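Local coordinates for hypothetical Membrane Spanning Protein (Bacillus cereus, PDB 2FB5) that is a diadenylate cyclase that condenses two ATP molecules into the signalling nucleotide cyclic di-AMP and is required for efficient spore formation, at residues R169-L174 and S193-G198. Numbering follows the deposited sequence.
Sequences RAAIGL and SFALNG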
ATOM      1  N   ARG A 169     -19.803  26.522   5.413  1.00 26.34           N
ATOM      2  CA  ARG A 169     -20.688  25.939   4.400  1.00 26.37           C
ATOM      3  C   ARG A 169     -20.008  25.753   3.043  1.00 25.58           C
ATOM      4  O   ARG A 169     -20.366  24.846   2.298  1.00 25.60           O
ATOM      5  CB  ARG A 169     -21.946  26.789   4.232  1.00 26.82           C
ATOM      6  CG  ARG A 169     -22.852  26.826   5.452  1.00 29.37           C
ATOM      7  CD  ARG A 169     -24.038  27.768   5.188  1.00 35.04           C
ATOM      8  NE  ARG A 169     -24.843  27.300   4.049  1.00 40.60           N
ATOM      9  CZ  ARG A 169     -25.570  28.085   3.250  1.00 42.97           C
ATOM     10  NH1 ARG A 169     -25.612  29.403   3.446  1.00 44.39           N
ATOM     11  NH2 ARG A 169     -26.252  27.551   2.243  1.00 43.63           N
ATOM     12  N   ALA A 170     -19.047  26.619   2.718  1.00 25.04           N
ATOM     13  CA  ALA A 170     -18.300  26.520   1.456  1.00 24.83           C
ATOM     14  C   ALA A 170     -17.325  25.344   1.497  1.00 24.88           C
ATOM     15  O   ALA A 170     -17.141  24.637   0.500  1.00 24.53           O
ATOM     16  CB  ALA A 170     -17.551  27.818   1.176  1.00 24.52           C
ATOM     17  N   ALA A 171     -16.696  25.157   2.656  1.00 24.33           N
ATOM     18  CA  ALA A 171     -15.812  24.035   2.886  1.00 24.62           C
ATOM     19  C   ALA A 171     -16.577  22.723   2.744  1.00 24.93           C
ATOM     20  O   ALA A 171     -16.163  21.826   2.008  1.00 24.21           O
ATOM     21  CB  ALA A 171     -15.185  24.137   4.267  1.00 24.83           C
ATOM     22  N   ILE A 172     -17.694  22.621   3.460  1.00 24.98           N
ATOM     23  CA  ILE A 172     -18.523  21.428   3.398  1.00 25.42           C
ATOM     24  C   ILE A 172     -18.982  21.232   1.963  1.00 24.81           C
ATOM     25  O   ILE A 172     -18.897  20.123   1.433  1.00 25.66           O
ATOM     26  CB  ILE A 172     -19.727  21.499   4.377  1.00 25.03           C
ATOM     27  CG1 ILE A 172     -19.213  21.566   5.821  1.00 25.37           C
ATOM     28  CG2 ILE A 172     -20.633  20.283   4.211  1.00 25.28           C
ATOM     29  CD1 ILE A 172     -20.296  21.895   6.848  1.00 26.24           C
ATOM     30  N   GLY A 173     -19.412  22.321   1.333  1.00 24.57           N
ATOM     31  CA  GLY A 173     -19.971  22.282  -0.023  1.00 23.72           C
ATOM     32  C   GLY A 173     -18.994  21.757  -1.058  1.00 23.37           C
ATOM     33  O   GLY A 173     -19.353  20.932  -1.895  1.00 22.57           O
ATOM     34  N   LEU A 174     -17.742  22.223  -0.999  1.00 22.56           N
ATOM     35  CA  LEU A 174     -16.729  21.730  -1.923  1.00 21.92           C
ATOM     36  C   LEU A 174     -16.373  20.268  -1.622  1.00 22.27           C
ATOM     37  O   LEU A 174     -16.152  19.464  -2.546  1.00 22.04           O
ATOM     38  CB  LEU A 174     -15.455  22.610  -1.905  1.00 21.40           C
ATOM     39  CG  LEU A 174     -14.438  22.179  -2.971  1.00 20.99           C
ATOM     40  CD1 LEU A 174     -15.015  22.302  -4.405  1.00 21.32           C
ATOM     41  CD2 LEU A 174     -13.083  22.911  -2.840  1.00 21.29           C
ATOM     42  N   SER A 193     -11.170  23.806  11.751  1.00 27.43           N
ATOM     43  CA  SER A 193     -11.842  22.610  11.249  1.00 26.63           C
ATOM     44  C   SER A 193     -11.258  22.199   9.894  1.00 25.71           C
ATOM     45  O   SER A 193     -10.561  22.989   9.251  1.00 25.29           O
ATOM     46  CB  SER A 193     -13.324  22.921  11.020  1.00 26.53           C
ATOM     47  OG  SER A 193     -13.961  23.335  12.208  1.00 28.66           O
ATOM     48  N   PHE A 194     -11.538  20.974   9.458  1.00 24.61           N
ATOM     49  CA  PHE A 194     -11.478  20.681   8.022  1.00 24.33           C
ATOM     50  C   PHE A 194     -12.714  19.937   7.574  1.00 23.95           C
ATOM     51  O   PHE A 194     -13.311  19.197   8.364  1.00 24.32           O
ATOM     52  CB  PHE A 194     -10.199  19.947   7.592  1.00 24.06           C
ATOM     53  CG  PHE A 194     -10.080  18.535   8.114  1.00 24.62           C
ATOM     54  CD1 PHE A 194     -10.731  17.486   7.482  1.00 24.92           C
ATOM     55  CD2 PHE A 194      -9.271  18.257   9.209  1.00 24.78           C
ATOM     56  CE1 PHE A 194     -10.611  16.180   7.946  1.00 25.54           C
ATOM     57  CE2 PHE A 194      -9.137  16.947   9.677  1.00 26.65           C
ATOM     58  CZ  PHE A 194      -9.816  15.912   9.045  1.00 25.53           C
ATOM     59  N   ALA A 195     -13.100  20.153   6.324  1.00 23.24           N
ATOM     60  CA  ALA A 195     -14.164  19.380   5.705  1.00 23.18           C
ATOM     61  C   ALA A 195     -13.567  18.345   4.769  1.00 23.29           C
ATOM     62  O   ALA A 195     -12.628  18.631   4.010  1.00 22.84           O
ATOM     63  CB  ALA A 195     -15.120  20.284   4.930  1.00 22.90           C
ATOM     64  N   LEU A 196     -14.133  17.147   4.823  1.00 23.39           N
ATOM     65  CA  LEU A 196     -13.737  16.054   3.953  1.00 23.95           C
ATOM     66  C   LEU A 196     -14.965  15.192   3.683  1.00 24.62           C
ATOM     67  O   LEU A 196     -15.632  14.729   4.610  1.00 24.74           O
ATOM     68  CB  LEU A 196     -12.624  15.219   4.583  1.00 24.00           C
ATOM     69  CG  LEU A 196     -12.059  14.093   3.703  1.00 24.83           C
ATOM     70  CD1 LEU A 196     -11.183  14.658   2.585  1.00 23.42           C
ATOM     71  CD2 LEU A 196     -11.273  13.107   4.564  1.00 26.14           C
ATOM     72  N   ASN A 197     -15.270  14.999   2.410  1.00 25.13           N
ATOM     73  CA  ASN A 197     -16.410  14.168   2.003  1.00 26.77           C
ATOM     74  C   ASN A 197     -17.732  14.534   2.700  1.00 26.80           C
ATOM     75  O   ASN A 197     -18.479  13.662   3.165  1.00 27.54           O
ATOM     76  CB  ASN A 197     -16.080  12.663   2.158  1.00 27.17           C
ATOM     77  CG  ASN A 197     -17.161  11.753   1.554  1.00 30.48           C
ATOM     78  OD1 ASN A 197     -17.734  12.059   0.503  1.00 32.85           O
ATOM     79  ND2 ASN A 197     -17.440  10.629   2.225  1.00 33.43           N
ATOM     80  N   GLY A 198     -18.017  15.828   2.786  1.00 26.82           N
ATOM     81  CA  GLY A 198     -19.311  16.284   3.295  1.00 26.77           C
ATOM     82  C   GLY A 198     -19.396  16.388   4.807  1.00 27.10           C
ATOM     83  O   GLY A 198     -20.436  16.756   5.335  1.00 26.50           O
TER
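Ala195 sets its methyl straight against the backbone of the helix at Ala171 and Ile172. Its nearest approach is to the Ala171 carbonyl, with Ala195 CB 3.5 Å from Ala171 O and 3.6 Å from Ala171 C. Ala171 points toward the strand, but the methyls do not meet end on: Ala195 CB comes in against the flank of the Ala171 methyl, 3.9 Å from Ala171 CB. Because both side chains are only methyls, the strand can come close to the helix backbone, and this meeting of alanines is purely van der Waals. Next to that carbonyl, Ile172 N lies 3.8 Å from Ala195 CB, and Ile172 CG1 is also near the methyl, 4.4 Å from Ala195 CB.

The two branches of Ile172 divide the work. CG1 stands beside the backbone N and anti to the carbonyl carbon (chi1 -63°), which carries it past Ala195, whereas CG2, anti to N, is turned to the hairpin turn. There CG2 lies beside the Gly198 carbonyl, 3.7 Å from Gly198 O. Here the backbones are nearest, with 5.2 Å between Ile172 CA and Gly198 CA. Asn197 and Gly198, with positive phi of 51° and 85°, are the central pair of a type I' turn joining strands 192-196 and 199-203. Gly198 N is hydrogen-bonded to Ser175 OG, which also bonds Ile172 O, so one hydroxyl ties the turn to the end of the helix.

Helix 166-175 thus packs on one face of the mixed sheet of the cyclase domain, from strand 94-98 through 181-185 to the hairpin. Phe194 and Leu196 point away from it, Phe194 meeting Tyr201 on strand 199-203. Ala171 also touches Ile182, Val184 and Leu95, while Ile172, at the hairpin side, reaches Leu200 on strand 199-203.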